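Local coordinates for methyltransferase (Streptomyces regensis, PDB 5N5D), which probably transfers a methyl group from S-adenosylmethionine to a hydroxyl oxygen during the biosynthesis of tomaymycin, a pyrrolobenzodiazepine, at residues A44-A47 with P48-K51; L123-L126 with P127-D130; G189-R192 with F193-L197. All coordinates share one frame; numbering follows the deposited sequence.

From the N terminus, interaction 1 comes first, turning the loop after helix 34-37 into helix 47-60 beside the carboxylate of S-adenosylmethionine. Interaction 2 follows where helix 122-125 gives way to the loop that leads to strand 139-142, and interaction 3 lies within helix 185-198. Each closes a single turn between neighbouring residues, and the three run in series without nesting or crossing. Nearest atoms of interactions 2 and 3 are about 11 Å apart, and both pack against helix 149-158 of the Rossmann-like fold. Interaction 1 lies on the opposite side of the chain's centre from each of them; 44-51 and 189-197 also touch the second subunit.

Interaction 1: residues A44-A47 with P48-K51. With SAM (S-adenosylmethionine), chain H.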
# COMPACT_ATOMS: atom_id res chain seq x y z
N ALA A 44 6.57 16.21 5.37
CA ALA A 44 6.66 14.84 5.85
C ALA A 44 5.45 14.02 5.41
O ALA A 44 4.35 14.55 5.21
CB ALA A 44 6.75 14.82 7.37
N VAL A 45 5.67 12.72 5.25
CA VAL A 45 4.54 11.81 5.11
C VAL A 45 3.60 12.02 6.28
O VAL A 45 4.03 12.38 7.39
CB VAL A 45 4.99 10.34 5.02
CG1 VAL A 45 5.82 10.10 3.76
CG2 VAL A 45 5.76 9.93 6.27
N SER A 46 2.31 11.82 6.04
CA SER A 46 1.32 11.84 7.09
C SER A 46 1.51 10.65 8.02
O SER A 46 2.25 9.71 7.73
CB SER A 46 -0.08 11.78 6.49
OG SER A 46 -0.30 10.51 5.92
N ALA A 47 0.80 10.67 9.15
CA ALA A 47 0.88 9.53 10.06
C ALA A 47 0.41 8.24 9.39
O ALA A 47 1.13 7.23 9.48
CB ALA A 47 0.11 9.83 11.34
N PRO A 48 -0.74 8.20 8.72
CA PRO A 48 -1.14 6.94 8.06
C PRO A 48 -0.15 6.49 7.00
O PRO A 48 0.07 5.28 6.83
CB PRO A 48 -2.51 7.28 7.45
CG PRO A 48 -3.01 8.46 8.23
CD PRO A 48 -1.78 9.24 8.58
N GLN A 49 0.46 7.44 6.28
CA GLN A 49 1.44 7.11 5.25
C GLN A 49 2.74 6.59 5.85
O GLN A 49 3.34 5.64 5.32
CB GLN A 49 1.74 8.35 4.41
CG GLN A 49 0.62 8.80 3.50
CD GLN A 49 0.89 10.16 2.87
OE1 GLN A 49 1.85 10.86 3.24
NE2 GLN A 49 0.05 10.55 1.92
N GLY A 50 3.23 7.23 6.91
CA GLY A 50 4.39 6.72 7.59
C GLY A 50 4.15 5.33 8.15
O GLY A 50 5.01 4.46 8.05
N LYS A 51 2.96 5.11 8.72
CA LYS A 51 2.62 3.77 9.21
C LYS A 51 2.60 2.77 8.06
O LYS A 51 3.05 1.62 8.22
CB LYS A 51 1.26 3.82 9.92
CG LYS A 51 0.82 2.50 10.56
CD LYS A 51 1.44 2.29 11.92
CE LYS A 51 0.98 0.98 12.58
NZ LYS A 51 -0.31 1.09 13.35
N SAM H . 10.96 11.73 3.84
CA SAM H . 10.63 12.88 4.71
C SAM H . 9.40 12.53 5.61
O SAM H . 8.44 11.95 5.05
OXT SAM H . 9.45 12.85 6.82
CB SAM H . 10.34 14.14 3.88
CG SAM H . 11.41 14.39 2.82
SD SAM H . 11.06 15.98 2.04
CE SAM H . 9.68 15.57 1.04
C5' SAM H . 12.34 16.09 0.75
C4' SAM H . 13.74 16.25 1.31
O4' SAM H . 14.73 15.98 0.29
C3' SAM H . 14.05 17.64 1.87
O3' SAM H . 14.47 17.52 3.22
C2' SAM H . 15.14 18.18 0.93
O2' SAM H . 16.09 19.00 1.59
C1' SAM H . 15.80 16.88 0.47
N9 SAM H . 16.53 16.97 -0.79
C8 SAM H . 16.18 17.68 -1.90
N7 SAM H . 17.00 17.53 -2.91
C5 SAM H . 17.96 16.66 -2.42
C6 SAM H . 19.10 16.08 -3.01
N6 SAM H . 19.49 16.31 -4.27
N1 SAM H . 19.84 15.23 -2.25
C2 SAM H . 19.46 15.00 -0.99
N3 SAM H . 18.40 15.49 -0.33
C4 SAM H . 17.69 16.32 -1.11
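Ser46 occupies the N-cap position of helix 47-60, where the first helical backbone bonds run from Gly50 N to Ser46 O (2.8 Å) and from Lys51 N to Ala47 O. Ser46 and Gln49 form a capping box. The serine OG, turned between its backbone N and carbonyl carbon (chi1 69°), accepts from Gln49 N at 3.2 Å. In return, the glutamine reaches back with CG beside its own backbone N and the rest of the chain extended, bringing OE1 to 3.0 Å from Ser46 N. That N-H points well at the oxygen (162°) but comes from above the amide plane. OE1 also lies 3.4 Å from Val45 CA, while Val45 CG2 rests on Gly50 CA at 3.7 Å. One residue earlier than the N-cap, Val45 N donates to carboxylate atom O of S-adenosylmethionine, 2.9 Å away and nearly straight (170°). Beyond the cap, Lys51 NZ is bound by Ala205 O and Thr204 OG1 of the second subunit. The box thus satisfies the amides of Ser46 and Gln49 and ties down the residue that follows Val45, whose N-H holds the ligand.

Interaction 2: residues L123-L126 with P127-D130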
# COMPACT_ATOMS: atom_id res chain seq x y z
N LEU A 123 22.84 12.11 -5.34
CA LEU A 123 23.55 11.49 -6.46
C LEU A 123 25.05 11.44 -6.23
O LEU A 123 25.73 10.63 -6.88
CB LEU A 123 23.23 12.23 -7.76
CG LEU A 123 21.83 12.03 -8.33
CD1 LEU A 123 21.67 12.76 -9.65
CD2 LEU A 123 21.47 10.55 -8.51
N ASP A 124 25.58 12.26 -5.32
CA ASP A 124 26.98 12.14 -4.93
C ASP A 124 27.18 11.03 -3.90
O ASP A 124 28.21 10.36 -3.91
CB ASP A 124 27.49 13.46 -4.35
CG ASP A 124 27.55 14.58 -5.39
OD1 ASP A 124 27.66 14.27 -6.59
OD2 ASP A 124 27.51 15.76 -4.99
N ILE A 125 26.20 10.83 -3.02
CA ILE A 125 26.35 9.89 -1.92
C ILE A 125 26.05 8.46 -2.36
O ILE A 125 26.73 7.52 -1.96
CB ILE A 125 25.46 10.32 -0.74
CG1 ILE A 125 26.02 11.60 -0.12
CG2 ILE A 125 25.37 9.22 0.31
CD1 ILE A 125 24.99 12.44 0.57
N LEU A 126 25.02 8.28 -3.19
CA LEU A 126 24.56 6.94 -3.55
C LEU A 126 25.67 6.02 -4.05
O LEU A 126 25.74 4.87 -3.60
CB LEU A 126 23.42 7.07 -4.57
CG LEU A 126 22.09 7.54 -3.96
CD1 LEU A 126 21.13 8.07 -5.03
CD2 LEU A 126 21.43 6.41 -3.19
N PRO A 127 26.56 6.44 -4.95
CA PRO A 127 27.62 5.51 -5.38
C PRO A 127 28.50 5.03 -4.24
O PRO A 127 29.05 3.92 -4.32
CB PRO A 127 28.42 6.31 -6.42
CG PRO A 127 27.95 7.71 -6.30
CD PRO A 127 26.57 7.68 -5.74
N THR A 128 28.64 5.82 -3.16
CA THR A 128 29.47 5.43 -2.03
C THR A 128 28.84 4.34 -1.19
O THR A 128 29.51 3.79 -0.30
CB THR A 128 29.78 6.62 -1.12
OG1 THR A 128 28.64 6.92 -0.29
CG2 THR A 128 30.15 7.86 -1.94
N LEU A 129 27.57 4.02 -1.43
CA LEU A 129 26.85 3.02 -0.66
C LEU A 129 26.95 1.62 -1.27
O LEU A 129 26.49 0.66 -0.65
CB LEU A 129 25.38 3.42 -0.53
CG LEU A 129 25.11 4.80 0.07
CD1 LEU A 129 23.62 5.02 0.22
CD2 LEU A 129 25.82 4.98 1.42
N ASP A 130 27.53 1.49 -2.46
CA ASP A 130 27.64 0.19 -3.11
C ASP A 130 28.86 -0.52 -2.52
O ASP A 130 29.94 -0.58 -3.12
CB ASP A 130 27.74 0.36 -4.62
CG ASP A 130 27.43 -0.92 -5.38
OD1 ASP A 130 27.22 -1.96 -4.73
OD2 ASP A 130 27.39 -0.88 -6.62
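The turn that follows helix 122-125, in the Rossmann-like part of the fold, is where Ile125 and Leu126 meet Thr128 and Leu129, as the chain passes into the loop that leads to strand 139-142. Residues 127-129 keep helical backbone angles without the regular bonds, and three-residue steps take over. Ile125 O is the shared acceptor. Thr128 OG1 donates to it at 2.6 Å, lying in the carbonyl plane on a lone pair, whereas Thr128 N arrives from above that plane at 2.8 Å with a bent N-H direction (135°). The threonine hydroxyl folds back onto its own turn because OG1 sits between the backbone N and the carbonyl carbon (chi1 78°); this leaves CG2 beside the backbone N, 3.4 Å from the same Ile125 O. One residue on, Leu129 N bonds to Leu126 O at 3.0 Å, again from above the carbonyl plane. The Pro127 ring lies along the preceding turn, its CD 3.3 Å from Leu123 O and its CG 3.6 Å from Asp124 O. Side-chain contact is looser: Leu126 CD2 and Leu129 CD1 are 4.3 Å apart, and both leucines pack on Leu66 of strand 64-68. Leu126 also meets Tyr152 of helix 149-158, and Asp130 pairs with Lys158 in a salt bridge. Proline has no N-H to offer a carbonyl of the previous turn, so its ring carbons take the place of a helical donor beside Leu123 O, while Thr128 brings both its amide and its hydroxyl to Ile125 O.

Interaction 3: residues G189-R192 with F193-L197; sequences GVRR and FHEML
Phe193 N donates to Gly189 O at 2.9 Å, an ordinary backbone bond of helix 185-198, and the phenylalanine CB passes 3.4 Å from that same oxygen. Its ring leads away from the turn and meets Phe153 of helix 149-158 edge-to-face. His194 grips Val190 O twice: the backbone N at 3.0 Å and the ring ND1 at 2.9 Å approach from opposite faces of the carbonyl plane. The ring can do this because CG stands beside the backbone N (chi1 -78°), which swings ND1 back over the preceding turn; the acceptor lies in the ring plane and the N-H is fairly straight (163°). Val190 CG1 runs alongside the imidazole, 3.7 Å from CE1. With ND1 donating, ring rotation is fixed further by NE2, which is hydrogen-bonded to Ser207 OG, and by Phe17 of the second subunit, whose ring stacks on the histidine.

The helix packs on strand 217-224 through Phe193 and His194, which touch Thr220, and His194 also reaches Leu20 of the second subunit; the next residue belongs to a salt-bridge network. Glu195 extends between two arginines one turn back. Its OE1 takes Arg192 NH1 at 3.0 Å on the anti lone pair, at the edge of a guanidinium turned 57° from the carboxylate; water 2 also joins Arg192 NE to OE1. Arg191 NH2 and Glu195 OE2 are 4.0 Å apart, and the oxygen lies well out of the guanidinium plane, so only the charges attract. Water 1 accepts from Arg191 NE and lies within hydrogen-bonding distance of Glu195 OE2; Arg191 NH1 bonds to Val177 O. Met196 crosses the Arg192 side chain at about a right angle, its CG 3.5 Å from NH2, and Leu197 packs on Phe153 and Thr220.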
# COMPACT_ATOMS: atom_id res chain seq x y z
N GLY A 189 10.69 14.08 -14.88
CA GLY A 189 11.39 13.02 -14.18
C GLY A 189 10.46 11.89 -13.76
O GLY A 189 10.80 10.71 -13.89
N VAL A 190 9.28 12.24 -13.25
CA VAL A 190 8.32 11.21 -12.86
C VAL A 190 7.84 10.45 -14.09
O VAL A 190 7.67 9.23 -14.05
CB VAL A 190 7.15 11.85 -12.08
CG1 VAL A 190 6.04 10.81 -11.81
CG2 VAL A 190 7.65 12.43 -10.76
N ARG A 191 7.61 11.16 -15.20
CA ARG A 191 7.21 10.49 -16.43
C ARG A 191 8.30 9.54 -16.91
O ARG A 191 8.03 8.39 -17.26
CB ARG A 191 6.87 11.52 -17.50
CG ARG A 191 5.57 12.28 -17.24
CD ARG A 191 5.31 13.33 -18.31
NE ARG A 191 5.39 12.80 -19.67
CZ ARG A 191 4.38 12.21 -20.31
NH1 ARG A 191 3.20 12.05 -19.73
NH2 ARG A 191 4.56 11.76 -21.54
N ARG A 192 9.54 10.03 -16.94
CA ARG A 192 10.66 9.18 -17.35
C ARG A 192 10.74 7.93 -16.49
O ARG A 192 11.00 6.83 -16.99
CB ARG A 192 11.96 9.99 -17.25
CG ARG A 192 13.25 9.24 -17.58
CD ARG A 192 13.60 9.35 -19.05
NE ARG A 192 12.70 8.55 -19.86
CZ ARG A 192 12.90 7.27 -20.18
NH1 ARG A 192 12.00 6.64 -20.92
NH2 ARG A 192 13.98 6.62 -19.76
N PHE A 193 10.51 8.08 -15.18
CA PHE A 193 10.57 6.94 -14.26
C PHE A 193 9.50 5.91 -14.59
O PHE A 193 9.78 4.70 -14.63
CB PHE A 193 10.43 7.48 -12.84
CG PHE A 193 10.02 6.46 -11.81
CD1 PHE A 193 10.79 5.34 -11.58
CD2 PHE A 193 8.89 6.66 -11.04
CE1 PHE A 193 10.42 4.42 -10.61
CE2 PHE A 193 8.51 5.75 -10.07
CZ PHE A 193 9.28 4.62 -9.86
N HIS A 194 8.27 6.36 -14.84
CA HIS A 194 7.20 5.43 -15.18
C HIS A 194 7.46 4.77 -16.53
O HIS A 194 7.16 3.59 -16.72
CB HIS A 194 5.85 6.14 -15.17
CG HIS A 194 5.31 6.34 -13.79
ND1 HIS A 194 5.81 7.29 -12.93
CD2 HIS A 194 4.36 5.67 -13.10
CE1 HIS A 194 5.17 7.21 -11.78
NE2 HIS A 194 4.28 6.24 -11.86
N GLU A 195 8.04 5.52 -17.47
CA GLU A 195 8.43 4.95 -18.75
C GLU A 195 9.51 3.88 -18.58
O GLU A 195 9.49 2.85 -19.26
CB GLU A 195 8.92 6.06 -19.68
CG GLU A 195 7.81 6.96 -20.16
CD GLU A 195 8.33 8.22 -20.82
OE1 GLU A 195 9.55 8.30 -21.11
OE2 GLU A 195 7.51 9.14 -21.03
N MET A 196 10.48 4.11 -17.68
CA MET A 196 11.48 3.09 -17.39
C MET A 196 10.83 1.82 -16.86
O MET A 196 11.20 0.71 -17.25
CB MET A 196 12.51 3.62 -16.39
CG MET A 196 13.38 4.74 -16.91
SD MET A 196 14.26 5.60 -15.58
CE MET A 196 15.49 4.38 -15.13
N LEU A 197 9.86 1.97 -15.95
CA LEU A 197 9.15 0.80 -15.44
C LEU A 197 8.43 0.06 -16.56
O LEU A 197 8.48 -1.18 -16.62
CB LEU A 197 8.16 1.23 -14.35
CG LEU A 197 8.78 1.57 -13.00
CD1 LEU A 197 7.76 2.28 -12.12
CD2 LEU A 197 9.31 0.29 -12.32
O HOH W 1 7.75 11.97 -21.17
O HOH W 2 10.98 10.64 -21.13